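Regulatory protein RecX (Lactobacillus reuteri, PDB 3D5L) probably modulates the activity of RecA, the recombinase that drives DNA strand exchange in recombination and repair. Local coordinates at residues H111-S116 / K139-S144; S65-Y70 / K100-Q105; E32-Q37 / Q59-Y64. All coordinates share one frame; numbering follows the deposited sequence.

In the fold
The three contacts follow one another along an elongated, largely helical chain with a radius of gyration of 27 Å, in the order contact 3, contact 2, contact 1. Contacts 3 and 2 have centres about 12 Å apart and share helix 48-71, so one long helix links the N-terminal beta-sheet region to the first three-helix domain; they also touch, Leu102 packing on Tyr64. Contact 1 lies in the second three-helix domain, with its centre about 18 Å from that of contact 2 and about 30 Å from that of contact 3, touching neither. Each pairing closes before the next opens, as expected of an architecture built from successive modules.

Contact 1. Residues H111-S116 / K139-S144; sequences HAYAAS and KGIGES
Ala114, on helix 110-124, faces Ile141 with a CA-CA separation of 7.7 Å, the nearest CA pair between residues 111-116 and 139-144. The second partner lies on a short connection rather than on a helix: Gly140 ends helix 129-138 with positive phi (84°) in a Schellman motif, and Gly142 takes the N-cap position before helix 143-149. Ile141, between the two glycines, points its side chain at the helix.

Its CG1 branch does the work. CG1 stands anti to the carbonyl carbon and chi2 is extended (-168°), which carries CD1 outward to the methyl CB of Ala114 at 3.8 Å. CD1 also lies 4.3 Å from CD2 of Tyr113, so the one methyl touches both neighbouring residues, the Tyr113 contact being the longer and oblique to the ring. The CG2 branch of Ile141 is farther from Ala114 CB, at 4.4 Å. No hydrogen bond joins the two segments; the contact is apolar, and both Ala114 and Ile141 are buried.

Neighbouring helices add to the packing. Leu136 of helix 129-138 touches both Ala114 and Ile141, while Ala149 of helix 143-149 reaches Ala114. A hydrogen bond joins His111 NE2 to Asp148 OD2. Helix 110-124 thus packs against the turn joining the other two helices, an arrangement that fits the second RecX three-helix domain, a member of the helix-turn-helix clan.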
ATOM      1  N   HIS A 111      -1.234   3.580  -8.362  1.00  8.36           N
ATOM      2  CA  HIS A 111      -2.170   4.114  -9.328  1.00  7.86           C
ATOM      3  C   HIS A 111      -3.423   3.236  -9.387  1.00  7.24           C
ATOM      4  O   HIS A 111      -4.543   3.740  -9.481  1.00  7.87           O
ATOM      5  CB  HIS A 111      -1.481   4.222 -10.687  1.00 10.14           C
ATOM      6  CG  HIS A 111      -2.309   4.902 -11.729  1.00  9.58           C
ATOM      7  ND1 HIS A 111      -3.318   4.257 -12.413  1.00  9.39           N
ATOM      8  CD2 HIS A 111      -2.297   6.176 -12.190  1.00  8.05           C
ATOM      9  CE1 HIS A 111      -3.892   5.103 -13.249  1.00  7.92           C
ATOM     10  NE2 HIS A 111      -3.291   6.275 -13.133  1.00  7.97           N
ATOM     11  N   ALA A 112      -3.231   1.922  -9.288  1.00  7.15           N
ATOM     12  CA  ALA A 112      -4.341   0.972  -9.341  1.00  5.06           C
ATOM     13  C   ALA A 112      -5.085   1.007  -8.018  1.00  7.96           C
ATOM     14  O   ALA A 112      -6.292   0.790  -7.942  1.00  7.71           O
ATOM     15  CB  ALA A 112      -3.815  -0.431  -9.606  1.00  4.06           C
ATOM     16  N   TYR A 113      -4.349   1.288  -6.959  1.00  9.40           N
ATOM     17  CA  TYR A 113      -4.959   1.377  -5.660  1.00  9.52           C
ATOM     18  C   TYR A 113      -5.921   2.570  -5.596  1.00  8.58           C
ATOM     19  O   TYR A 113      -7.071   2.422  -5.187  1.00 10.37           O
ATOM     20  CB  TYR A 113      -3.881   1.531  -4.587  1.00 10.92           C
ATOM     21  CG  TYR A 113      -4.462   1.552  -3.200  1.00 11.46           C
ATOM     22  CD1 TYR A 113      -4.480   0.399  -2.411  1.00 11.73           C
ATOM     23  CD2 TYR A 113      -5.044   2.718  -2.692  1.00  8.68           C
ATOM     24  CE1 TYR A 113      -5.073   0.410  -1.143  1.00 14.92           C
ATOM     25  CE2 TYR A 113      -5.639   2.737  -1.439  1.00 13.22           C
ATOM     26  CZ  TYR A 113      -5.651   1.587  -0.669  1.00 13.91           C
ATOM     27  OH  TYR A 113      -6.256   1.618   0.566  1.00 19.76           O
ATOM     28  N   ALA A 114      -5.455   3.746  -6.002  1.00  7.14           N
ATOM     29  CA  ALA A 114      -6.289   4.944  -5.936  1.00  8.41           C
ATOM     30  C   ALA A 114      -7.586   4.775  -6.724  1.00  9.53           C
ATOM     31  O   ALA A 114      -8.663   5.185  -6.266  1.00  9.90           O
ATOM     32  CB  ALA A 114      -5.517   6.171  -6.447  1.00  5.49           C
ATOM     33  N   ALA A 115      -7.478   4.170  -7.904  1.00  8.21           N
ATOM     34  CA  ALA A 115      -8.641   3.948  -8.750  1.00  7.63           C
ATOM     35  C   ALA A 115      -9.634   3.017  -8.049  1.00  7.76           C
ATOM     36  O   ALA A 115     -10.842   3.266  -8.067  1.00  7.93           O
ATOM     37  CB  ALA A 115      -8.215   3.347 -10.099  1.00  3.42           C
ATOM     38  N   SER A 116      -9.125   1.946  -7.447  1.00  7.40           N
ATOM     39  CA  SER A 116      -9.972   0.984  -6.746  1.00 10.75           C
ATOM     40  C   SER A 116     -10.621   1.636  -5.540  1.00 10.60           C
ATOM     41  O   SER A 116     -11.760   1.331  -5.191  1.00  7.03           O
ATOM     42  CB  SER A 116      -9.149  -0.217  -6.266  1.00 11.40           C
ATOM     43  OG  SER A 116      -8.642  -0.960  -7.364  1.00 20.16           O
ATOM     44  N   LYS A 139      -2.539   9.029   1.971  1.00 18.81           N
ATOM     45  CA  LYS A 139      -2.107   7.655   1.720  1.00 17.55           C
ATOM     46  C   LYS A 139      -0.801   7.655   0.925  1.00 15.95           C
ATOM     47  O   LYS A 139      -0.317   6.601   0.497  1.00 14.71           O
ATOM     48  CB  LYS A 139      -3.183   6.892   0.938  1.00 20.67           C
ATOM     49  CG  LYS A 139      -4.434   6.565   1.724  1.00 22.60           C
ATOM     50  CD  LYS A 139      -4.171   5.486   2.770  1.00 29.49           C
ATOM     51  CE  LYS A 139      -5.461   5.131   3.517  1.00 35.21           C
ATOM     52  NZ  LYS A 139      -5.328   3.940   4.409  1.00 38.78           N
ATOM     53  N   GLY A 140      -0.255   8.852   0.712  1.00 13.86           N
ATOM     54  CA  GLY A 140       1.004   8.999   0.002  1.00 13.87           C
ATOM     55  C   GLY A 140       0.971   9.020  -1.516  1.00 13.92           C
ATOM     56  O   GLY A 140       2.016   8.883  -2.161  1.00 13.29           O
ATOM     57  N   ILE A 141      -0.210   9.214  -2.095  1.00 13.27           N
ATOM     58  CA  ILE A 141      -0.362   9.212  -3.546  1.00 11.67           C
ATOM     59  C   ILE A 141      -0.187  10.591  -4.204  1.00 11.57           C
ATOM     60  O   ILE A 141      -0.727  11.590  -3.735  1.00 12.10           O
ATOM     61  CB  ILE A 141      -1.733   8.604  -3.910  1.00 13.32           C
ATOM     62  CG1 ILE A 141      -1.927   7.311  -3.098  1.00 16.11           C
ATOM     63  CG2 ILE A 141      -1.809   8.311  -5.413  1.00 12.63           C
ATOM     64  CD1 ILE A 141      -3.090   6.434  -3.550  1.00 16.63           C
ATOM     65  N   GLY A 142       0.583  10.638  -5.289  1.00 11.22           N
ATOM     66  CA  GLY A 142       0.822  11.899  -5.980  1.00  9.21           C
ATOM     67  C   GLY A 142      -0.454  12.492  -6.544  1.00  9.15           C
ATOM     68  O   GLY A 142      -1.464  11.786  -6.642  1.00 10.37           O
ATOM     69  N   GLU A 143      -0.405  13.770  -6.921  1.00  8.00           N
ATOM     70  CA  GLU A 143      -1.567  14.484  -7.459  1.00 10.86           C
ATOM     71  C   GLU A 143      -2.031  13.936  -8.802  1.00 10.75           C
ATOM     72  O   GLU A 143      -3.220  13.979  -9.113  1.00  9.77           O
ATOM     73  CB  GLU A 143      -1.256  15.984  -7.613  1.00 14.04           C
ATOM     74  CG  GLU A 143      -1.136  16.740  -6.298  1.00 18.20           C
ATOM     75  CD  GLU A 143      -2.417  16.669  -5.464  1.00 20.51           C
ATOM     76  OE1 GLU A 143      -3.448  17.243  -5.882  1.00 21.00           O
ATOM     77  OE2 GLU A 143      -2.393  16.027  -4.392  1.00 21.65           O
ATOM     78  N   SER A 144      -1.085  13.445  -9.598  1.00 11.30           N
ATOM     79  CA  SER A 144      -1.394  12.881 -10.907  1.00 10.75           C
ATOM     80  C   SER A 144      -2.222  11.603 -10.768  1.00  9.88           C
ATOM     81  O   SER A 144      -3.204  11.428 -11.478  1.00  9.57           O
ATOM     82  CB  SER A 144      -0.109  12.578 -11.660  1.00 11.36           C
ATOM     83  OG  SER A 144       0.621  11.583 -10.987  1.00 17.66           O
TER

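Contact 2. Residues S65-Y70 / K100-Q105; sequences SRMLDY and KKLRGQ
Leu102 meets Met67 and Leu68 with a different methyl for each, so its forked end spans two successive residues of helix 48-71. CD1 of Leu102 approaches CB of Met67 at 4.0 Å, and CD2 of Leu102 approaches CD2 of Leu68 at 3.9 Å. The two leucines cross at an oblique angle, and one branch of Leu68 is engaged: its CD1 stays 6.2 Å from Leu102 CD2.

Met67 makes its contact through the base of the side chain. Although CB points toward helix 92-104, the bend at chi2 (-49°) turns SD of Met67 aside, leaving it 5.5 Å from CD1 of Leu102, and chi3 (84°) then sets the direction of CE. Met67 also touches Lys84 and Leu85 of helix 78-87. It thus meets both other helices, 78-87 and 92-104, while the leucine pair joins 48-71 to 92-104, which places the contact in the interior of the first RecX three-helix domain; Met67 and Leu102 are both buried.

Between the backbones, the nearest CA atoms are those of Leu68 and Leu102, 8.6 Å apart. No hydrogen bond runs between the segments, and the contacts within 4.5 Å are all between apolar side chains. Leu107, in the loop following helix 92-104, touches both Leu68 and Leu102, extending the apolar patch beyond the helix end. Leu71 adds a further contact to Leu102 from helix 48-71.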
ATOM      1  N   SER A  65      10.270 -11.484   2.151  1.00 11.81           N
ATOM      2  CA  SER A  65       9.340 -12.618   2.244  1.00 12.27           C
ATOM      3  C   SER A  65       8.121 -12.245   3.063  1.00 10.17           C
ATOM      4  O   SER A  65       6.992 -12.553   2.687  1.00 10.06           O
ATOM      5  CB  SER A  65      10.011 -13.821   2.912  1.00 14.45           C
ATOM      6  OG  SER A  65      11.129 -14.250   2.172  1.00 22.09           O
ATOM      7  N   ARG A  66       8.350 -11.599   4.203  1.00  9.01           N
ATOM      8  CA  ARG A  66       7.240 -11.191   5.055  1.00  7.90           C
ATOM      9  C   ARG A  66       6.329 -10.160   4.367  1.00  7.26           C
ATOM     10  O   ARG A  66       5.125 -10.141   4.619  1.00  6.79           O
ATOM     11  CB  ARG A  66       7.770 -10.647   6.372  1.00  9.99           C
ATOM     12  CG  ARG A  66       8.539 -11.684   7.170  1.00 16.76           C
ATOM     13  CD  ARG A  66       8.588 -11.308   8.633  1.00 21.03           C
ATOM     14  NE  ARG A  66       7.254 -10.970   9.125  1.00 25.73           N
ATOM     15  CZ  ARG A  66       6.985 -10.630  10.382  1.00 26.68           C
ATOM     16  NH1 ARG A  66       7.963 -10.591  11.280  1.00 28.71           N
ATOM     17  NH2 ARG A  66       5.749 -10.303  10.731  1.00 26.05           N
ATOM     18  N   MET A  67       6.882  -9.295   3.511  1.00  3.76           N
ATOM     19  CA  MET A  67       6.024  -8.346   2.812  1.00  6.83           C
ATOM     20  C   MET A  67       5.197  -9.161   1.801  1.00  9.59           C
ATOM     21  O   MET A  67       4.076  -8.779   1.472  1.00  9.16           O
ATOM     22  CB  MET A  67       6.835  -7.254   2.086  1.00  6.17           C
ATOM     23  CG  MET A  67       7.507  -6.218   3.008  1.00  8.40           C
ATOM     24  SD  MET A  67       6.364  -5.499   4.263  1.00  3.49           S
ATOM     25  CE  MET A  67       6.416  -6.762   5.590  1.00  5.17           C
ATOM     26  N   LEU A  68       5.748 -10.285   1.327  1.00 10.45           N
ATOM     27  CA  LEU A  68       5.022 -11.143   0.386  1.00 13.86           C
ATOM     28  C   LEU A  68       3.811 -11.758   1.066  1.00 13.61           C
ATOM     29  O   LEU A  68       2.774 -11.938   0.436  1.00 14.65           O
ATOM     30  CB  LEU A  68       5.909 -12.273  -0.167  1.00 12.86           C
ATOM     31  CG  LEU A  68       7.051 -11.857  -1.092  1.00 14.23           C
ATOM     32  CD1 LEU A  68       7.633 -13.096  -1.772  1.00 12.73           C
ATOM     33  CD2 LEU A  68       6.528 -10.852  -2.130  1.00 10.06           C
ATOM     34  N   ASP A  69       3.950 -12.097   2.346  1.00 14.59           N
ATOM     35  CA  ASP A  69       2.840 -12.665   3.109  1.00 14.04           C
ATOM     36  C   ASP A  69       1.842 -11.539   3.434  1.00 12.45           C
ATOM     37  O   ASP A  69       0.641 -11.746   3.437  1.00 12.77           O
ATOM     38  CB  ASP A  69       3.326 -13.287   4.429  1.00 16.48           C
ATOM     39  CG  ASP A  69       4.297 -14.441   4.224  1.00 23.51           C
ATOM     40  OD1 ASP A  69       4.094 -15.242   3.286  1.00 25.23           O
ATOM     41  OD2 ASP A  69       5.259 -14.566   5.025  1.00 26.34           O
ATOM     42  N   TYR A  70       2.363 -10.349   3.714  1.00 11.66           N
ATOM     43  CA  TYR A  70       1.548  -9.187   4.045  1.00 11.12           C
ATOM     44  C   TYR A  70       0.639  -8.809   2.880  1.00 11.92           C
ATOM     45  O   TYR A  70      -0.535  -8.469   3.056  1.00 11.81           O
ATOM     46  CB  TYR A  70       2.467  -8.011   4.409  1.00  9.46           C
ATOM     47  CG  TYR A  70       1.740  -6.731   4.751  1.00 10.96           C
ATOM     48  CD1 TYR A  70       0.748  -6.710   5.739  1.00 10.41           C
ATOM     49  CD2 TYR A  70       2.039  -5.534   4.088  1.00 10.04           C
ATOM     50  CE1 TYR A  70       0.075  -5.534   6.057  1.00  8.42           C
ATOM     51  CE2 TYR A  70       1.364  -4.344   4.405  1.00 10.02           C
ATOM     52  CZ  TYR A  70       0.383  -4.364   5.389  1.00  9.13           C
ATOM     53  OH  TYR A  70      -0.309  -3.218   5.705  1.00 12.19           O
ATOM     54  N   LYS A 100      11.584  -1.001  -4.051  1.00 18.87           N
ATOM     55  CA  LYS A 100      12.020  -1.071  -5.437  1.00 19.16           C
ATOM     56  C   LYS A 100      11.843  -2.483  -5.969  1.00 19.32           C
ATOM     57  O   LYS A 100      11.336  -2.675  -7.076  1.00 19.63           O
ATOM     58  CB  LYS A 100      13.491  -0.675  -5.554  1.00 20.41           C
ATOM     59  CG  LYS A 100      14.001  -0.647  -6.982  1.00 21.71           C
ATOM     60  CD  LYS A 100      15.492  -0.351  -7.026  1.00 26.20           C
ATOM     61  CE  LYS A 100      16.018  -0.330  -8.461  1.00 26.24           C
ATOM     62  NZ  LYS A 100      17.484  -0.067  -8.492  1.00 27.55           N
ATOM     63  N   LYS A 101      12.268  -3.472  -5.188  1.00 16.96           N
ATOM     64  CA  LYS A 101      12.138  -4.855  -5.614  1.00 17.83           C
ATOM     65  C   LYS A 101      10.680  -5.269  -5.758  1.00 18.18           C
ATOM     66  O   LYS A 101      10.316  -5.954  -6.714  1.00 20.27           O
ATOM     67  CB  LYS A 101      12.851  -5.806  -4.646  1.00 17.15           C
ATOM     68  CG  LYS A 101      12.628  -7.273  -5.014  1.00 18.49           C
ATOM     69  CD  LYS A 101      13.594  -8.241  -4.325  1.00 17.23           C
ATOM     70  CE  LYS A 101      13.388  -9.656  -4.890  1.00 18.39           C
ATOM     71  NZ  LYS A 101      14.308 -10.684  -4.312  1.00 20.16           N
ATOM     72  N   LEU A 102       9.841  -4.863  -4.810  1.00 17.48           N
ATOM     73  CA  LEU A 102       8.424  -5.200  -4.870  1.00 17.34           C
ATOM     74  C   LEU A 102       7.785  -4.479  -6.046  1.00 18.38           C
ATOM     75  O   LEU A 102       6.930  -5.024  -6.739  1.00 17.57           O
ATOM     76  CB  LEU A 102       7.716  -4.781  -3.579  1.00 16.40           C
ATOM     77  CG  LEU A 102       7.943  -5.647  -2.341  1.00 14.61           C
ATOM     78  CD1 LEU A 102       7.447  -4.887  -1.115  1.00 10.93           C
ATOM     79  CD2 LEU A 102       7.218  -6.985  -2.505  1.00 13.20           C
ATOM     80  N   ARG A 103       8.213  -3.241  -6.257  1.00 19.32           N
ATOM     81  CA  ARG A 103       7.698  -2.418  -7.340  1.00 22.65           C
ATOM     82  C   ARG A 103       8.074  -3.067  -8.675  1.00 24.24           C
ATOM     83  O   ARG A 103       7.245  -3.184  -9.582  1.00 25.12           O
ATOM     84  CB  ARG A 103       8.300  -1.015  -7.231  1.00 24.96           C
ATOM     85  CG  ARG A 103       7.455   0.092  -7.825  1.00 26.57           C
ATOM     86  CD  ARG A 103       8.170   1.424  -7.672  1.00 28.43           C
ATOM     87  NE  ARG A 103       8.073   1.992  -6.327  1.00 26.23           N
ATOM     88  CZ  ARG A 103       9.089   2.575  -5.694  1.00 26.12           C
ATOM     89  NH1 ARG A 103      10.281   2.654  -6.279  1.00 25.36           N
ATOM     90  NH2 ARG A 103       8.909   3.102  -4.487  1.00 25.41           N
ATOM     91  N   GLY A 104       9.326  -3.499  -8.780  1.00 24.77           N
ATOM     92  CA  GLY A 104       9.787  -4.155  -9.990  1.00 28.57           C
ATOM     93  C   GLY A 104       8.994  -5.413 -10.314  1.00 30.22           C
ATOM     94  O   GLY A 104       8.789  -5.731 -11.488  1.00 31.44           O
ATOM     95  N   GLN A 105       8.553  -6.137  -9.283  1.00 30.29           N
ATOM     96  CA  GLN A 105       7.762  -7.353  -9.482  1.00 29.89           C
ATOM     97  C   GLN A 105       6.298  -6.955  -9.536  1.00 28.88           C
ATOM     98  O   GLN A 105       5.403  -7.801  -9.626  1.00 29.04           O
ATOM     99  CB  GLN A 105       7.983  -8.339  -8.334  1.00 31.90           C
ATOM    100  CG  GLN A 105       9.411  -8.859  -8.189  1.00 36.51           C
ATOM    101  CD  GLN A 105       9.897  -9.617  -9.420  1.00 40.02           C
ATOM    102  OE1 GLN A 105      10.187  -9.022 -10.461  1.00 42.11           O
ATOM    103  NE2 GLN A 105       9.986 -10.936  -9.303  1.00 40.51           N
TER

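Contact 3. Residues E32-Q37 / Q59-Y64; sequences ESVLIQ and QQAKAY
Ser33 and Val34 reach the same methyl of Ala61 through different first torsions. In Ser33, a chi1 of 81° sets OG between the backbone N and the carbonyl carbon, from where it meets CB of Ala61 at 3.7 Å. In Val34, CG1 is anti to the backbone N (chi1 175°), which leaves CG2 beside that N and directed at the long helix; CG2 lies 3.8 Å from Ala61 CB, against 6.3 Å for CG1 of Val34.

Ala61 is thus touched by a hydroxyl oxygen and a methyl from adjacent residues, without a hydrogen bond across the interface. The small alanine goes with a close backbone approach, the CA atoms of Ser33 and Ala61 being 7.1 Å apart.

The short helix 32-37 follows directly on strand 25-31, an edge strand of the antiparallel sheet within this chain, so the contact joins the short helix that follows the strand to helix 48-71. Glu32 and Leu35 touch Tyr18 of strand 17-22. Val34, which is buried, continues along the long helix to Ile54, Ala57 and Asp58, roughly one to two turns before Ala61, while Gln37 also rests on Ala57.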
ATOM      1  N   GLU A  32      16.598 -18.582  -0.692  1.00 12.24           N
ATOM      2  CA  GLU A  32      17.023 -18.968  -2.023  1.00 14.52           C
ATOM      3  C   GLU A  32      17.710 -17.808  -2.756  1.00 13.62           C
ATOM      4  O   GLU A  32      18.781 -17.992  -3.323  1.00 13.88           O
ATOM      5  CB  GLU A  32      15.825 -19.457  -2.836  1.00 17.90           C
ATOM      6  CG  GLU A  32      16.216 -20.242  -4.067  1.00 25.84           C
ATOM      7  CD  GLU A  32      15.015 -20.673  -4.882  1.00 30.11           C
ATOM      8  OE1 GLU A  32      14.046 -21.189  -4.280  1.00 32.99           O
ATOM      9  OE2 GLU A  32      15.046 -20.504  -6.121  1.00 32.91           O
ATOM     10  N   SER A  33      17.101 -16.618  -2.737  1.00 13.52           N
ATOM     11  CA  SER A  33      17.659 -15.444  -3.423  1.00 14.53           C
ATOM     12  C   SER A  33      19.071 -15.081  -2.970  1.00 14.87           C
ATOM     13  O   SER A  33      19.849 -14.518  -3.741  1.00 16.08           O
ATOM     14  CB  SER A  33      16.745 -14.213  -3.247  1.00 16.26           C
ATOM     15  OG  SER A  33      16.941 -13.563  -1.993  1.00 16.47           O
ATOM     16  N   VAL A  34      19.395 -15.385  -1.717  1.00 15.14           N
ATOM     17  CA  VAL A  34      20.727 -15.093  -1.190  1.00 16.05           C
ATOM     18  C   VAL A  34      21.698 -16.169  -1.664  1.00 17.54           C
ATOM     19  O   VAL A  34      22.871 -15.901  -1.939  1.00 16.21           O
ATOM     20  CB  VAL A  34      20.728 -15.073   0.345  1.00 13.60           C
ATOM     21  CG1 VAL A  34      22.145 -14.897   0.865  1.00 11.08           C
ATOM     22  CG2 VAL A  34      19.829 -13.952   0.839  1.00 14.47           C
ATOM     23  N   LEU A  35      21.194 -17.393  -1.749  1.00 19.80           N
ATOM     24  CA  LEU A  35      22.001 -18.513  -2.205  1.00 22.28           C
ATOM     25  C   LEU A  35      22.416 -18.235  -3.644  1.00 22.42           C
ATOM     26  O   LEU A  35      23.545 -18.526  -4.041  1.00 23.19           O
ATOM     27  CB  LEU A  35      21.189 -19.800  -2.129  1.00 22.79           C
ATOM     28  CG  LEU A  35      21.887 -21.048  -2.654  1.00 24.88           C
ATOM     29  CD1 LEU A  35      21.802 -22.145  -1.605  1.00 25.96           C
ATOM     30  CD2 LEU A  35      21.240 -21.484  -3.969  1.00 25.60           C
ATOM     31  N   ILE A  36      21.498 -17.653  -4.411  1.00 21.40           N
ATOM     32  CA  ILE A  36      21.755 -17.318  -5.808  1.00 21.67           C
ATOM     33  C   ILE A  36      22.629 -16.069  -5.902  1.00 22.81           C
ATOM     34  O   ILE A  36      23.583 -16.025  -6.675  1.00 23.13           O
ATOM     35  CB  ILE A  36      20.447 -17.035  -6.566  1.00 22.67           C
ATOM     36  CG1 ILE A  36      19.560 -18.283  -6.563  1.00 22.45           C
ATOM     37  CG2 ILE A  36      20.760 -16.596  -7.990  1.00 21.94           C
ATOM     38  CD1 ILE A  36      18.155 -18.033  -7.072  1.00 21.87           C
ATOM     39  N   GLN A  37      22.299 -15.060  -5.103  1.00 23.74           N
ATOM     40  CA  GLN A  37      23.042 -13.812  -5.108  1.00 24.80           C
ATOM     41  C   GLN A  37      24.512 -14.043  -4.793  1.00 24.58           C
ATOM     42  O   GLN A  37      25.378 -13.313  -5.274  1.00 23.88           O
ATOM     43  CB  GLN A  37      22.445 -12.831  -4.094  1.00 26.91           C
ATOM     44  CG  GLN A  37      23.122 -11.463  -4.076  1.00 27.98           C
ATOM     45  CD  GLN A  37      22.551 -10.533  -3.012  1.00 30.49           C
ATOM     46  OE1 GLN A  37      22.972  -9.382  -2.883  1.00 29.49           O
ATOM     47  NE2 GLN A  37      21.589 -11.032  -2.245  1.00 32.27           N
ATOM     48  N   GLN A  59      18.964 -11.126   5.849  1.00 16.06           N
ATOM     49  CA  GLN A  59      18.081 -10.375   6.738  1.00 17.70           C
ATOM     50  C   GLN A  59      17.119  -9.578   5.871  1.00 16.31           C
ATOM     51  O   GLN A  59      15.962  -9.384   6.233  1.00 17.32           O
ATOM     52  CB  GLN A  59      18.862  -9.390   7.612  1.00 21.57           C
ATOM     53  CG  GLN A  59      19.984  -9.995   8.456  1.00 26.98           C
ATOM     54  CD  GLN A  59      20.845  -8.919   9.125  1.00 30.31           C
ATOM     55  OE1 GLN A  59      21.934  -9.206   9.635  1.00 33.42           O
ATOM     56  NE2 GLN A  59      20.358  -7.676   9.123  1.00 28.56           N
ATOM     57  N   GLN A  60      17.607  -9.105   4.727  1.00 14.73           N
ATOM     58  CA  GLN A  60      16.773  -8.321   3.826  1.00 14.24           C
ATOM     59  C   GLN A  60      15.802  -9.240   3.101  1.00 12.16           C
ATOM     60  O   GLN A  60      14.622  -8.929   2.997  1.00 13.51           O
ATOM     61  CB  GLN A  60      17.627  -7.556   2.809  1.00 13.20           C
ATOM     62  CG  GLN A  60      16.815  -6.570   1.961  1.00 16.71           C
ATOM     63  CD  GLN A  60      17.669  -5.758   1.001  1.00 18.25           C
ATOM     64  OE1 GLN A  60      18.647  -5.121   1.402  1.00 19.24           O
ATOM     65  NE2 GLN A  60      17.299  -5.773  -0.273  1.00 18.83           N
ATOM     66  N   ALA A  61      16.301 -10.380   2.628  1.00  9.29           N
ATOM     67  CA  ALA A  61      15.471 -11.350   1.917  1.00 10.70           C
ATOM     68  C   ALA A  61      14.312 -11.806   2.799  1.00 11.57           C
ATOM     69  O   ALA A  61      13.210 -12.047   2.309  1.00 12.36           O
ATOM     70  CB  ALA A  61      16.313 -12.554   1.478  1.00  7.43           C
ATOM     71  N   LYS A  62      14.562 -11.912   4.102  1.00 13.77           N
ATOM     72  CA  LYS A  62      13.526 -12.320   5.050  1.00 15.19           C
ATOM     73  C   LYS A  62      12.428 -11.261   5.192  1.00 13.49           C
ATOM     74  O   LYS A  62      11.252 -11.597   5.327  1.00 14.36           O
ATOM     75  CB  LYS A  62      14.141 -12.583   6.423  1.00 18.80           C
ATOM     76  CG  LYS A  62      15.191 -13.671   6.421  1.00 22.58           C
ATOM     77  CD  LYS A  62      14.606 -15.022   6.729  1.00 24.76           C
ATOM     78  CE  LYS A  62      14.616 -15.251   8.220  1.00 26.39           C
ATOM     79  NZ  LYS A  62      15.999 -15.041   8.716  1.00 27.58           N
ATOM     80  N   ALA A  63      12.803  -9.985   5.163  1.00 11.81           N
ATOM     81  CA  ALA A  63      11.808  -8.917   5.306  1.00 12.18           C
ATOM     82  C   ALA A  63      10.980  -8.887   4.028  1.00 12.45           C
ATOM     83  O   ALA A  63       9.777  -8.627   4.040  1.00 13.02           O
ATOM     84  CB  ALA A  63      12.497  -7.569   5.538  1.00  6.82           C
ATOM     85  N   TYR A  64      11.641  -9.177   2.922  1.00 11.74           N
ATOM     86  CA  TYR A  64      10.971  -9.206   1.646  1.00 12.59           C
ATOM     87  C   TYR A  64       9.899 -10.293   1.674  1.00 11.80           C
ATOM     88  O   TYR A  64       8.762 -10.054   1.270  1.00 12.58           O
ATOM     89  CB  TYR A  64      11.980  -9.491   0.535  1.00 13.89           C
ATOM     90  CG  TYR A  64      11.345  -9.517  -0.830  1.00 15.18           C
ATOM     91  CD1 TYR A  64      10.899  -8.334  -1.435  1.00 16.11           C
ATOM     92  CD2 TYR A  64      11.165 -10.719  -1.510  1.00 14.29           C
ATOM     93  CE1 TYR A  64      10.286  -8.350  -2.690  1.00 15.46           C
ATOM     94  CE2 TYR A  64      10.552 -10.746  -2.763  1.00 19.43           C
ATOM     95  CZ  TYR A  64      10.121  -9.555  -3.345  1.00 17.78           C
ATOM     96  OH  TYR A  64       9.561  -9.579  -4.599  1.00 20.05           O
TER